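Local structure of protoporphyrinogen oxidase (Exiguobacterium sibiricum, 3LOV) at residues A[25-30]-A[456-461]; A[100-105]-A[119-124]; A[108-113]-A[128-133]; A[267-272]-A[276-281]. The protein is an FAD-dependent oxidase that probably converts coproporphyrinogen III to coproporphyrin III with molecular oxygen in heme b biosynthesis. One frame throughout, in Å; residues are numbered along the deposited sequence. Where two conformers were deposited one is given.

Interaction 1 (A[25-30]-A[456-461]); sequences RAFPDL and TMIESI
Phe-27 drives the leading edge of its ring against helix 447-463, and the close part of the contact gathers round CZ and CE2. CZ lies 3.5 Å from the carbonyl O of Ile-458, near the ring plane, and the same carbon comes to 4.0 Å from CB of Ile-461. One position back on the ring, CE2 touches CG2 of Ile-458 at 3.9 Å, the two side chains crossing at a slant. With CG anti to its own carbonyl carbon (chi1 -49°), Phe-27 lays one ring face over CB of Ala-26, which stands 3.9 Å above the plane near the ring centre. Phe-27 is the first residue to leave the helical path of helix 14-26, the helix that follows the first strand of the Rossmann-type FAD-binding fold. The C-terminal helix 447-463 is thereby packed beside it, Ile-458 also touching Ala-19, Tyr-22 and Ala-23. A serine in place of Phe-27 would probably leave Ile-458 and Ile-461 without the aromatic ring they pack against and open a gap against helix 447-463. Towards solvent the contact thins: exposed Ala-26 adds a single methyl approach, CB to Ile-458 CG2 at 4.0 Å. Beyond it Arg-25 turns its guanidinium back onto Tyr-21, and Glu-459 sets out away from segment 25-30, its carboxylate making a long, weak ion pair with Lys-455.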
loop_
_atom_site.group_PDB
_atom_site.type_symbol
_atom_site.label_atom_id
_atom_site.label_comp_id
_atom_site.label_asym_id
_atom_site.label_seq_id
_atom_site.Cartn_x
_atom_site.Cartn_y
_atom_site.Cartn_z
ATOM N N ARG A 25 4.479 -24.519 9.348
ATOM C CA ARG A 25 3.997 -24.773 10.697
ATOM C C ARG A 25 2.643 -25.448 10.711
ATOM O O ARG A 25 2.418 -26.331 11.514
ATOM C CB ARG A 25 3.947 -23.484 11.499
ATOM C CG ARG A 25 5.268 -23.169 12.131
ATOM C CD ARG A 25 5.676 -21.728 11.910
ATOM N NE ARG A 25 7.109 -21.595 12.109
ATOM C CZ ARG A 25 8.003 -21.697 11.137
ATOM N NH1 ARG A 25 7.616 -21.896 9.889
ATOM N NH2 ARG A 25 9.285 -21.570 11.412
ATOM N N ALA A 26 1.728 -25.035 9.838
ATOM C CA ALA A 26 0.376 -25.622 9.864
ATOM C C ALA A 26 0.336 -27.089 9.400
ATOM O O ALA A 26 -0.555 -27.837 9.804
ATOM C CB ALA A 26 -0.608 -24.796 9.050
ATOM N N PHE A 27 1.287 -27.478 8.544
ATOM C CA PHE A 27 1.283 -28.799 7.878
ATOM C C PHE A 27 2.639 -29.419 7.871
ATOM O O PHE A 27 3.285 -29.442 6.831
ATOM C CB PHE A 27 0.883 -28.651 6.423
ATOM C CG PHE A 27 -0.333 -27.855 6.231
ATOM C CD1 PHE A 27 -1.501 -28.243 6.837
ATOM C CD2 PHE A 27 -0.324 -26.725 5.436
ATOM C CE1 PHE A 27 -2.646 -27.512 6.667
ATOM C CE2 PHE A 27 -1.466 -25.987 5.258
ATOM C CZ PHE A 27 -2.631 -26.371 5.881
ATOM N N PRO A 28 3.076 -29.950 9.009
ATOM C CA PRO A 28 4.388 -30.577 9.067
ATOM C C PRO A 28 4.604 -31.688 7.998
ATOM O O PRO A 28 5.728 -31.897 7.575
ATOM C CB PRO A 28 4.435 -31.165 10.490
ATOM C CG PRO A 28 3.499 -30.303 11.274
ATOM C CD PRO A 28 2.370 -30.022 10.297
ATOM N N ASP A 29 3.535 -32.359 7.563
ATOM C CA ASP A 29 3.643 -33.512 6.652
ATOM C C ASP A 29 3.468 -33.146 5.174
ATOM O O ASP A 29 3.584 -34.017 4.329
ATOM C CB ASP A 29 2.599 -34.586 7.003
ATOM C CG ASP A 29 2.819 -35.212 8.391
ATOM O OD1 ASP A 29 3.975 -35.199 8.888
ATOM O OD2 ASP A 29 1.828 -35.728 8.977
ATOM N N LEU A 30 3.209 -31.877 4.867
ATOM C CA LEU A 30 3.014 -31.432 3.483
ATOM C C LEU A 30 4.274 -30.849 2.838
ATOM O O LEU A 30 4.951 -29.977 3.398
ATOM C CB LEU A 30 1.917 -30.371 3.430
ATOM C CG LEU A 30 1.228 -30.128 2.087
ATOM C CD1 LEU A 30 0.282 -31.275 1.815
ATOM C CD2 LEU A 30 0.498 -28.772 2.124
ATOM N N THR A 456 -4.543 -16.451 6.528
ATOM C CA THR A 456 -5.906 -16.971 6.423
ATOM C C THR A 456 -6.024 -18.022 5.283
ATOM O O THR A 456 -6.749 -19.000 5.435
ATOM C CB THR A 456 -6.925 -15.838 6.234
ATOM O OG1 THR A 456 -6.648 -14.825 7.196
ATOM C CG2 THR A 456 -8.348 -16.322 6.453
HETATM N N MSE A 457 -5.356 -17.842 4.138
HETATM C CA MSE A 457 -5.518 -18.861 3.098
HETATM C C MSE A 457 -4.802 -20.158 3.499
HETATM O O MSE A 457 -5.343 -21.239 3.326
HETATM C CB MSE A 457 -5.104 -18.399 1.708
HETATM C CG MSE A 457 -6.005 -17.323 1.134
HETATM SE SE MSE A 457 -7.834 -17.903 0.883
HETATM C CE MSE A 457 -8.833 -16.892 2.221
ATOM N N ILE A 458 -3.617 -20.068 4.079
ATOM C CA ILE A 458 -2.964 -21.292 4.575
ATOM C C ILE A 458 -3.867 -22.032 5.575
ATOM O O ILE A 458 -4.071 -23.243 5.436
ATOM C CB ILE A 458 -1.525 -21.009 5.173
ATOM C CG1 ILE A 458 -0.570 -20.604 4.062
ATOM C CG2 ILE A 458 -0.981 -22.201 5.986
ATOM C CD1 ILE A 458 -0.623 -21.448 2.833
ATOM N N GLU A 459 -4.406 -21.298 6.550
ATOM C CA GLU A 459 -5.343 -21.825 7.541
ATOM C C GLU A 459 -6.527 -22.574 6.918
ATOM O O GLU A 459 -6.919 -23.624 7.399
ATOM C CB GLU A 459 -5.938 -20.683 8.400
ATOM C CG GLU A 459 -5.029 -20.119 9.509
ATOM C CD GLU A 459 -5.621 -18.879 10.173
ATOM O OE1 GLU A 459 -6.772 -18.485 9.861
ATOM O OE2 GLU A 459 -4.932 -18.299 11.025
ATOM N N SER A 460 -7.117 -22.005 5.872
ATOM C CA SER A 460 -8.298 -22.591 5.273
ATOM C C SER A 460 -7.930 -23.861 4.485
ATOM O O SER A 460 -8.755 -24.742 4.352
ATOM C CB SER A 460 -9.050 -21.571 4.434
ATOM O OG SER A 460 -8.475 -21.459 3.170
ATOM N N ILE A 461 -6.690 -23.988 4.007
ATOM C CA ILE A 461 -6.243 -25.278 3.460
ATOM C C ILE A 461 -6.204 -26.308 4.596
ATOM O O ILE A 461 -6.556 -27.468 4.385
ATOM C CB ILE A 461 -4.856 -25.232 2.781
ATOM C CG1 ILE A 461 -4.836 -24.239 1.632
ATOM C CG2 ILE A 461 -4.507 -26.605 2.226
ATOM C CD1 ILE A 461 -3.577 -24.269 0.826
#

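Interaction 2 (A[100-105]-A[119-124]); sequences PIPKGA and TTLLTE
Two chi1 torsions set this contact between Pro-102 and the loop 119-124: in Thr-119 OG1 lies anti to the backbone N (chi1 -167°), and in Leu-121 CG does the same (chi1 -163°). The first turns the hydroxyl towards the proline ring, where CG of Pro-102 meets Thr-119 OG1 at 3.6 Å. The second brings the Leu-121 methyl CD2 to 3.9 Å from CD of Pro-102, the two side chains crossing at about a right angle. The hydroxyl also folds its own loop, because Thr-119 OG1 accepts from the amide N of Leu-121 at 3.0 Å, an ST turn with an N-H...O angle of 155°. A water 2.8 Å from Thr-119 OG1 donates to the carbonyl O of Pro-100, joining the two loops where no direct hydrogen bond does. A valine at Thr-119 is likely to leave the Leu-121 amide and this water without their shared oxygen partner, freeing the turn to shift. Pro-102 also packs on Leu-166 of helix 160-172 and Phe-116 of helix 113-116, while Leu-121 reaches the same Leu-166 and Ile-92, placing the loop pair between these helices and strands 90-94 and 97-100 at one side of the mixed sheet.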
loop_
_atom_site.group_PDB
_atom_site.type_symbol
_atom_site.label_atom_id
_atom_site.label_comp_id
_atom_site.label_asym_id
_atom_site.label_seq_id
_atom_site.Cartn_x
_atom_site.Cartn_y
_atom_site.Cartn_z
ATOM N N PRO A 100 1.266 24.168 5.127
ATOM C CA PRO A 100 1.349 23.141 6.162
ATOM C C PRO A 100 -0.008 22.494 6.352
ATOM O O PRO A 100 -1.040 23.151 6.154
ATOM C CB PRO A 100 1.772 23.917 7.418
ATOM C CG PRO A 100 1.479 25.382 7.126
ATOM C CD PRO A 100 1.068 25.525 5.681
ATOM N N ILE A 101 -0.012 21.201 6.665
ATOM C CA ILE A 101 -1.263 20.488 6.930
ATOM C C ILE A 101 -1.974 21.237 8.064
ATOM O O ILE A 101 -1.388 21.481 9.108
ATOM C CB ILE A 101 -1.024 19.008 7.361
ATOM C CG1 ILE A 101 -0.542 18.144 6.184
ATOM C CG2 ILE A 101 -2.295 18.398 7.942
ATOM C CD1 ILE A 101 -0.333 16.657 6.550
ATOM N N PRO A 102 -3.250 21.614 7.870
ATOM C CA PRO A 102 -3.896 22.418 8.926
ATOM C C PRO A 102 -3.835 21.756 10.266
ATOM O O PRO A 102 -4.037 20.558 10.342
ATOM C CB PRO A 102 -5.354 22.473 8.481
ATOM C CG PRO A 102 -5.287 22.378 7.041
ATOM C CD PRO A 102 -4.134 21.453 6.709
ATOM N N LYS A 103 -3.593 22.512 11.326
ATOM C CA LYS A 103 -3.733 21.941 12.675
ATOM C C LYS A 103 -5.203 21.921 13.026
ATOM O O LYS A 103 -6.039 22.465 12.287
ATOM C CB LYS A 103 -2.962 22.759 13.712
ATOM C CG LYS A 103 -1.439 22.703 13.564
ATOM C CD LYS A 103 -0.835 21.412 14.140
ATOM C CE LYS A 103 0.690 21.534 14.372
ATOM N NZ LYS A 103 1.458 22.051 13.188
ATOM N N GLY A 104 -5.515 21.291 14.154
ATOM C CA GLY A 104 -6.873 21.230 14.666
ATOM C C GLY A 104 -7.842 20.377 13.875
ATOM O O GLY A 104 -9.022 20.740 13.725
ATOM N N ALA A 105 -7.343 19.229 13.422
ATOM C CA ALA A 105 -8.066 18.345 12.540
ATOM C C ALA A 105 -7.665 16.896 12.786
ATOM O O ALA A 105 -6.550 16.630 13.152
ATOM C CB ALA A 105 -7.777 18.719 11.101
ATOM N N THR A 119 -5.644 28.085 8.482
ATOM C CA THR A 119 -5.164 27.579 7.221
ATOM C C THR A 119 -5.369 28.514 6.036
ATOM O O THR A 119 -6.399 29.170 5.918
ATOM C CB THR A 119 -5.797 26.245 6.852
ATOM O OG1 THR A 119 -5.036 25.708 5.781
ATOM C CG2 THR A 119 -7.309 26.385 6.457
ATOM N N THR A 120 -4.355 28.517 5.162
ATOM C CA THR A 120 -4.361 29.203 3.884
ATOM C C THR A 120 -4.819 28.285 2.741
ATOM O O THR A 120 -4.854 28.681 1.596
ATOM C CB THR A 120 -2.921 29.783 3.571
ATOM O OG1 THR A 120 -1.923 28.758 3.751
ATOM C CG2 THR A 120 -2.585 30.952 4.490
ATOM N N LEU A 121 -5.206 27.061 3.058
ATOM C CA LEU A 121 -5.441 26.055 2.038
ATOM C C LEU A 121 -6.809 26.267 1.417
ATOM O O LEU A 121 -7.039 25.948 0.249
ATOM C CB LEU A 121 -5.307 24.669 2.685
ATOM C CG LEU A 121 -5.122 23.357 1.937
ATOM C CD1 LEU A 121 -4.148 23.432 0.788
ATOM C CD2 LEU A 121 -4.655 22.349 2.979
ATOM N N LEU A 122 -7.726 26.809 2.210
ATOM C CA LEU A 122 -9.065 27.140 1.732
ATOM C C LEU A 122 -9.221 28.672 1.777
ATOM O O LEU A 122 -8.551 29.356 2.538
ATOM C CB LEU A 122 -10.113 26.451 2.618
ATOM C CG LEU A 122 -10.510 25.032 2.189
ATOM C CD1 LEU A 122 -9.282 24.119 2.176
ATOM C CD2 LEU A 122 -11.642 24.449 3.076
ATOM N N THR A 123 -10.098 29.206 0.951
ATOM C CA THR A 123 -10.449 30.619 1.048
ATOM C C THR A 123 -11.313 30.855 2.304
ATOM O O THR A 123 -11.839 29.904 2.911
ATOM C CB THR A 123 -11.278 31.051 -0.141
ATOM O OG1 THR A 123 -12.554 30.390 -0.052
ATOM C CG2 THR A 123 -10.536 30.702 -1.508
ATOM N N GLU A 124 -11.484 32.123 2.664
ATOM C CA GLU A 124 -12.267 32.516 3.842
ATOM C C GLU A 124 -13.677 31.984 3.715
ATOM O O GLU A 124 -14.254 31.451 4.661
ATOM C CB GLU A 124 -12.342 34.050 3.972
ATOM C CG GLU A 124 -13.143 34.523 5.187
ATOM C CD GLU A 124 -12.663 33.878 6.480
ATOM O OE1 GLU A 124 -11.450 33.946 6.749
ATOM O OE2 GLU A 124 -13.490 33.296 7.222
HETATM O O HOH W 1 -2.418 25.165 6.661
#

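Interaction 3 (A[108-113]-A[128-133]); sequences GIPTDL and QEVADL
Pro-110 and Val-130 meet with their side chains at about a right angle, the first of two apolar approaches that fit helix 124-135 against the end of a small two-stranded antiparallel hairpin, strands 105-106 and 109-110. The proline presents the CG corner of its ring, and Val-130 answers with CG1 at 4.0 Å, the methyl that chi1 168° places anti to the backbone N. The second approach comes just after the hairpin, where Leu-113 begins helix 113-116. Its CB leaves the backbone toward helix 124-135, and the methyl CD1 reaches CB of Ala-131 at 4.2 Å. Because Val-130 and Ala-131 are successive residues, their CB atoms leave the helix in different directions, so the proline and the leucine occupy separate positions on its surface. No hydrogen bond joins the two segments. Leu-162 of helix 160-172 touches both Pro-110 and Val-130, closing that apolar cluster from a third element, while Leu-113 also packs on Phe-202 of helix 201-207. Within helix 124-135 the turn is braced by a side-chain bond: Gln-128 NE2 donates to OD1 of Asp-132 at 2.8 Å, the carboxylate oxygen lying in the Gln-128 amide plane but being met from above its own carboxylate plane.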
loop_
_atom_site.group_PDB
_atom_site.type_symbol
_atom_site.label_atom_id
_atom_site.label_comp_id
_atom_site.label_asym_id
_atom_site.label_seq_id
_atom_site.Cartn_x
_atom_site.Cartn_y
_atom_site.Cartn_z
ATOM N N GLY A 108 -7.875 15.328 8.439
ATOM C CA GLY A 108 -8.315 16.447 7.653
ATOM C C GLY A 108 -9.667 17.016 8.023
ATOM O O GLY A 108 -10.084 18.012 7.442
ATOM N N ILE A 109 -10.376 16.380 8.959
ATOM C CA ILE A 109 -11.677 16.867 9.403
ATOM C C ILE A 109 -11.459 17.714 10.657
ATOM O O ILE A 109 -10.919 17.210 11.651
ATOM C CB ILE A 109 -12.692 15.726 9.730
ATOM C CG1 ILE A 109 -13.015 14.908 8.463
ATOM C CG2 ILE A 109 -13.979 16.353 10.320
ATOM C CD1 ILE A 109 -13.780 13.670 8.719
ATOM N N PRO A 110 -11.869 18.992 10.609
ATOM C CA PRO A 110 -11.668 19.918 11.714
ATOM C C PRO A 110 -12.334 19.494 13.019
ATOM O O PRO A 110 -13.500 19.137 13.025
ATOM C CB PRO A 110 -12.306 21.226 11.194
ATOM C CG PRO A 110 -12.132 21.163 9.755
ATOM C CD PRO A 110 -12.404 19.708 9.429
ATOM N N THR A 111 -11.573 19.531 14.098
ATOM C CA THR A 111 -12.123 19.322 15.440
ATOM C C THR A 111 -11.924 20.569 16.320
ATOM O O THR A 111 -12.595 20.702 17.353
ATOM C CB THR A 111 -11.497 18.095 16.094
ATOM O OG1 THR A 111 -10.098 18.298 16.189
ATOM C CG2 THR A 111 -11.785 16.794 15.254
ATOM N N ASP A 112 -11.036 21.479 15.907
ATOM C CA ASP A 112 -10.839 22.784 16.587
ATOM C C ASP A 112 -10.904 23.914 15.562
ATOM O O ASP A 112 -9.908 24.230 14.873
ATOM C CB ASP A 112 -9.505 22.763 17.318
ATOM C CG ASP A 112 -9.139 24.096 17.950
ATOM O OD1 ASP A 112 -9.600 25.173 17.505
ATOM O OD2 ASP A 112 -8.338 24.037 18.904
ATOM N N LEU A 113 -12.078 24.524 15.460
ATOM C CA LEU A 113 -12.353 25.431 14.358
ATOM C C LEU A 113 -11.434 26.667 14.355
ATOM O O LEU A 113 -11.089 27.177 13.291
ATOM C CB LEU A 113 -13.808 25.852 14.367
ATOM C CG LEU A 113 -14.846 24.754 14.139
ATOM C CD1 LEU A 113 -16.226 25.354 14.181
ATOM C CD2 LEU A 113 -14.634 24.070 12.805
ATOM N N GLN A 128 -15.655 29.429 6.115
ATOM C CA GLN A 128 -16.915 29.718 6.761
ATOM C C GLN A 128 -17.887 28.603 6.445
ATOM O O GLN A 128 -18.660 28.201 7.281
ATOM C CB GLN A 128 -17.486 31.034 6.291
ATOM C CG GLN A 128 -18.786 31.439 6.997
ATOM C CD GLN A 128 -18.577 31.628 8.489
ATOM O OE1 GLN A 128 -17.771 32.449 8.916
ATOM N NE2 GLN A 128 -19.285 30.859 9.278
ATOM N N GLU A 129 -17.855 28.113 5.228
ATOM C CA GLU A 129 -18.787 27.047 4.828
ATOM C C GLU A 129 -18.539 25.708 5.554
ATOM O O GLU A 129 -19.477 24.970 5.830
ATOM C CB GLU A 129 -18.701 26.830 3.328
ATOM C CG GLU A 129 -19.269 25.530 2.878
ATOM C CD GLU A 129 -19.114 25.323 1.389
ATOM O OE1 GLU A 129 -18.076 25.730 0.807
ATOM O OE2 GLU A 129 -20.030 24.733 0.814
ATOM N N VAL A 130 -17.280 25.402 5.819
ATOM C CA VAL A 130 -16.920 24.187 6.572
ATOM C C VAL A 130 -17.430 24.323 7.985
ATOM O O VAL A 130 -18.080 23.414 8.484
ATOM C CB VAL A 130 -15.382 23.924 6.521
ATOM C CG1 VAL A 130 -14.963 22.883 7.496
ATOM C CG2 VAL A 130 -15.036 23.505 5.103
ATOM N N ALA A 131 -17.266 25.502 8.577
ATOM C CA ALA A 131 -17.713 25.723 9.952
ATOM C C ALA A 131 -19.222 25.558 10.079
ATOM O O ALA A 131 -19.700 24.846 10.974
ATOM C CB ALA A 131 -17.246 27.085 10.493
ATOM N N ASP A 132 -19.962 26.148 9.145
ATOM C CA ASP A 132 -21.405 26.110 9.178
ATOM C C ASP A 132 -21.912 24.695 8.998
ATOM O O ASP A 132 -22.923 24.297 9.611
ATOM C CB ASP A 132 -22.006 26.968 8.048
ATOM C CG ASP A 132 -21.777 28.465 8.245
ATOM O OD1 ASP A 132 -21.324 28.884 9.328
ATOM O OD2 ASP A 132 -22.038 29.219 7.296
ATOM N N LEU A 133 -21.265 23.943 8.111
ATOM C CA LEU A 133 -21.638 22.531 7.897
ATOM C C LEU A 133 -21.364 21.700 9.179
ATOM O O LEU A 133 -22.208 20.924 9.582
ATOM C CB LEU A 133 -20.925 21.934 6.663
ATOM C CG LEU A 133 -21.345 22.396 5.241
ATOM C CD1 LEU A 133 -20.343 21.935 4.176
ATOM C CD2 LEU A 133 -22.705 21.874 4.879
#

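Interaction 4 (A[267-272]-A[276-281]); sequences YRLKTD and EYADYV
Tyr-267 with Ala-278 and Leu-269 with Glu-276 are the hydrogen-bonded pairs of an antiparallel beta hairpin, strands 266-270 and 276-278, whose second strand leads into strand 280-283 of the parallel sheet in the FAD-binding fold, next to central strand 6-10. Each pair closes two backbone bonds. Leu-269 N meets Glu-276 O at 2.7 Å. Tyr-267 N meets Ala-278 O at 2.9 Å. The non-hydrogen-bonded pair between them is Arg-268 and Tyr-277, whose side chains run side by side. In Arg-268, CG anti to the backbone N (chi1 175°) lies 3.8 Å from CE1 of Tyr-277, and the extended chain from CG to NE runs on alongside the ring; the guanidinium and ring planes stand 76° apart. A water accepts a hydrogen bond from Arg-268 NH1 at 2.9 Å and also hydrogen-bonds to Tyr-277 OH. On the Leu-269 side, Leu-269 CD1 and Val-281 CG2 meet tip to tip at 4.2 Å. Leu-269 also touches the FAD-binding residue Leu-257, and Tyr-267 OH bonds to Pro-433 O. Arg-268 and Tyr-277 thus share a water at their polar ends, whereas Leu-269, Ala-278 and Val-281 form an apolar patch packed on strand 6-10, with Glu-276, salt-bridged to Arg-252, the charged exception.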
loop_
_atom_site.group_PDB
_atom_site.type_symbol
_atom_site.label_atom_id
_atom_site.label_comp_id
_atom_site.label_asym_id
_atom_site.label_seq_id
_atom_site.Cartn_x
_atom_site.Cartn_y
_atom_site.Cartn_z
ATOM N N TYR A 267 -3.035 -31.263 -10.049
ATOM C CA TYR A 267 -2.752 -30.310 -11.103
ATOM C C TYR A 267 -1.343 -30.491 -11.596
ATOM O O TYR A 267 -0.433 -30.828 -10.827
ATOM C CB TYR A 267 -2.959 -28.874 -10.558
ATOM C CG TYR A 267 -4.388 -28.629 -10.171
ATOM C CD1 TYR A 267 -5.337 -28.349 -11.131
ATOM C CD2 TYR A 267 -4.795 -28.686 -8.834
ATOM C CE1 TYR A 267 -6.680 -28.161 -10.779
ATOM C CE2 TYR A 267 -6.111 -28.483 -8.486
ATOM C CZ TYR A 267 -7.055 -28.216 -9.472
ATOM O OH TYR A 267 -8.379 -28.006 -9.127
ATOM N N ARG A 268 -1.175 -30.245 -12.883
ATOM C CA ARG A 268 0.103 -30.225 -13.494
ATOM C C ARG A 268 0.400 -28.766 -13.775
ATOM O O ARG A 268 -0.365 -28.116 -14.499
ATOM C CB ARG A 268 0.079 -31.027 -14.791
ATOM C CG ARG A 268 1.353 -30.960 -15.572
ATOM C CD ARG A 268 1.336 -31.975 -16.728
ATOM N NE ARG A 268 2.396 -31.682 -17.687
ATOM C CZ ARG A 268 2.954 -32.566 -18.525
ATOM N NH1 ARG A 268 2.586 -33.842 -18.547
ATOM N NH2 ARG A 268 3.899 -32.168 -19.352
ATOM N N LEU A 269 1.502 -28.261 -13.214
ATOM C CA LEU A 269 1.860 -26.837 -13.330
ATOM C C LEU A 269 3.006 -26.694 -14.306
ATOM O O LEU A 269 4.090 -27.234 -14.091
ATOM C CB LEU A 269 2.207 -26.252 -11.962
ATOM C CG LEU A 269 1.079 -25.736 -11.059
ATOM C CD1 LEU A 269 -0.107 -26.636 -10.930
ATOM C CD2 LEU A 269 1.661 -25.473 -9.665
ATOM N N LYS A 270 2.738 -26.013 -15.421
ATOM C CA LYS A 270 3.716 -25.841 -16.487
ATOM C C LYS A 270 4.731 -24.739 -16.209
ATOM O O LYS A 270 4.346 -23.619 -15.915
ATOM C CB LYS A 270 2.991 -25.494 -17.791
ATOM C CG LYS A 270 3.922 -25.356 -18.973
ATOM C CD LYS A 270 3.195 -24.759 -20.159
ATOM C CE LYS A 270 4.144 -24.237 -21.214
ATOM N NZ LYS A 270 4.070 -25.058 -22.405
ATOM N N THR A 271 6.013 -25.048 -16.385
ATOM C CA THR A 271 7.120 -24.076 -16.236
ATOM C C THR A 271 8.111 -24.293 -17.355
ATOM O O THR A 271 8.045 -25.293 -18.031
ATOM C CB THR A 271 7.891 -24.281 -14.920
ATOM O OG1 THR A 271 8.836 -25.357 -15.054
ATOM C CG2 THR A 271 6.945 -24.520 -13.706
ATOM N N ASP A 272 9.068 -23.403 -17.522
ATOM C CA ASP A 272 10.092 -23.553 -18.573
ATOM C C ASP A 272 10.975 -24.792 -18.443
ATOM O O ASP A 272 11.552 -25.255 -19.432
ATOM C CB ASP A 272 11.001 -22.330 -18.576
ATOM C CG ASP A 272 10.315 -21.099 -19.118
ATOM O OD1 ASP A 272 9.856 -21.161 -20.284
ATOM O OD2 ASP A 272 10.258 -20.072 -18.389
ATOM N N GLU A 276 5.517 -29.096 -12.494
ATOM C CA GLU A 276 5.437 -29.412 -11.064
ATOM C C GLU A 276 4.068 -29.977 -10.813
ATOM O O GLU A 276 3.114 -29.434 -11.359
ATOM C CB GLU A 276 5.538 -28.152 -10.199
ATOM C CG GLU A 276 6.876 -27.771 -9.763
ATOM C CD GLU A 276 7.515 -28.818 -8.894
ATOM O OE1 GLU A 276 7.009 -29.124 -7.799
ATOM O OE2 GLU A 276 8.540 -29.327 -9.334
ATOM N N TYR A 277 3.936 -30.996 -9.962
ATOM C CA TYR A 277 2.604 -31.567 -9.702
ATOM C C TYR A 277 2.151 -31.122 -8.338
ATOM O O TYR A 277 2.927 -31.131 -7.382
ATOM C CB TYR A 277 2.604 -33.115 -9.832
ATOM C CG TYR A 277 2.921 -33.590 -11.253
ATOM C CD1 TYR A 277 1.944 -33.640 -12.240
ATOM C CD2 TYR A 277 4.196 -33.935 -11.609
ATOM C CE1 TYR A 277 2.252 -34.057 -13.532
ATOM C CE2 TYR A 277 4.518 -34.331 -12.892
ATOM C CZ TYR A 277 3.555 -34.393 -13.846
ATOM O OH TYR A 277 3.902 -34.826 -15.105
ATOM N N ALA A 278 0.907 -30.673 -8.241
ATOM C CA ALA A 278 0.408 -30.125 -6.971
ATOM C C ALA A 278 -0.987 -30.640 -6.610
ATOM O O ALA A 278 -1.788 -30.957 -7.495
ATOM C CB ALA A 278 0.379 -28.608 -7.046
ATOM N N ASP A 279 -1.258 -30.726 -5.312
ATOM C CA ASP A 279 -2.596 -30.934 -4.818
ATOM C C ASP A 279 -3.214 -29.588 -4.426
ATOM O O ASP A 279 -4.393 -29.371 -4.673
ATOM C CB ASP A 279 -2.547 -31.886 -3.650
ATOM C CG ASP A 279 -1.889 -33.189 -4.041
ATOM O OD1 ASP A 279 -2.607 -34.062 -4.570
ATOM O OD2 ASP A 279 -0.643 -33.272 -3.946
ATOM N N TYR A 280 -2.410 -28.698 -3.825
ATOM C CA TYR A 280 -2.879 -27.373 -3.419
ATOM C C TYR A 280 -2.028 -26.331 -4.101
ATOM O O TYR A 280 -0.811 -26.487 -4.194
ATOM C CB TYR A 280 -2.808 -27.244 -1.912
ATOM C CG TYR A 280 -3.482 -28.390 -1.218
ATOM C CD1 TYR A 280 -4.887 -28.516 -1.214
ATOM C CD2 TYR A 280 -2.738 -29.386 -0.607
ATOM C CE1 TYR A 280 -5.512 -29.611 -0.581
ATOM C CE2 TYR A 280 -3.359 -30.474 0.021
ATOM C CZ TYR A 280 -4.732 -30.577 0.031
ATOM O OH TYR A 280 -5.291 -31.662 0.653
ATOM N N VAL A 281 -2.682 -25.304 -4.633
ATOM C CA VAL A 281 -1.997 -24.208 -5.279
ATOM C C VAL A 281 -2.428 -22.887 -4.621
ATOM O O VAL A 281 -3.638 -22.613 -4.537
ATOM C CB VAL A 281 -2.306 -24.161 -6.788
ATOM C CG1 VAL A 281 -1.423 -23.085 -7.499
ATOM C CG2 VAL A 281 -2.116 -25.538 -7.431
HETATM O O HOH W 2 1.837 -35.495 -16.333
#

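The four contacts form two groups on opposite sides of the chain's centre. Interactions 1 and 4, with centres 18 Å apart, share the FAD-binding fold and touch through Tyr-280: its CD1 lies 4.0 Å from Ile-461 CG2, and its CE2 lies 4.1 Å from Leu-30 CD1. The side chain of Leu-269 is about 9 Å from the bound FAD, and that of Ile-458 about 13 Å. Interactions 2 and 3, with centres 10 Å apart, lie away from the FAD-binding residues and alternate along the chain. They join where Gly-104 O lies 2.8 Å from Thr-111 N, a probable hydrogen bond. Interactions 1 and 2 have centres 50 Å apart.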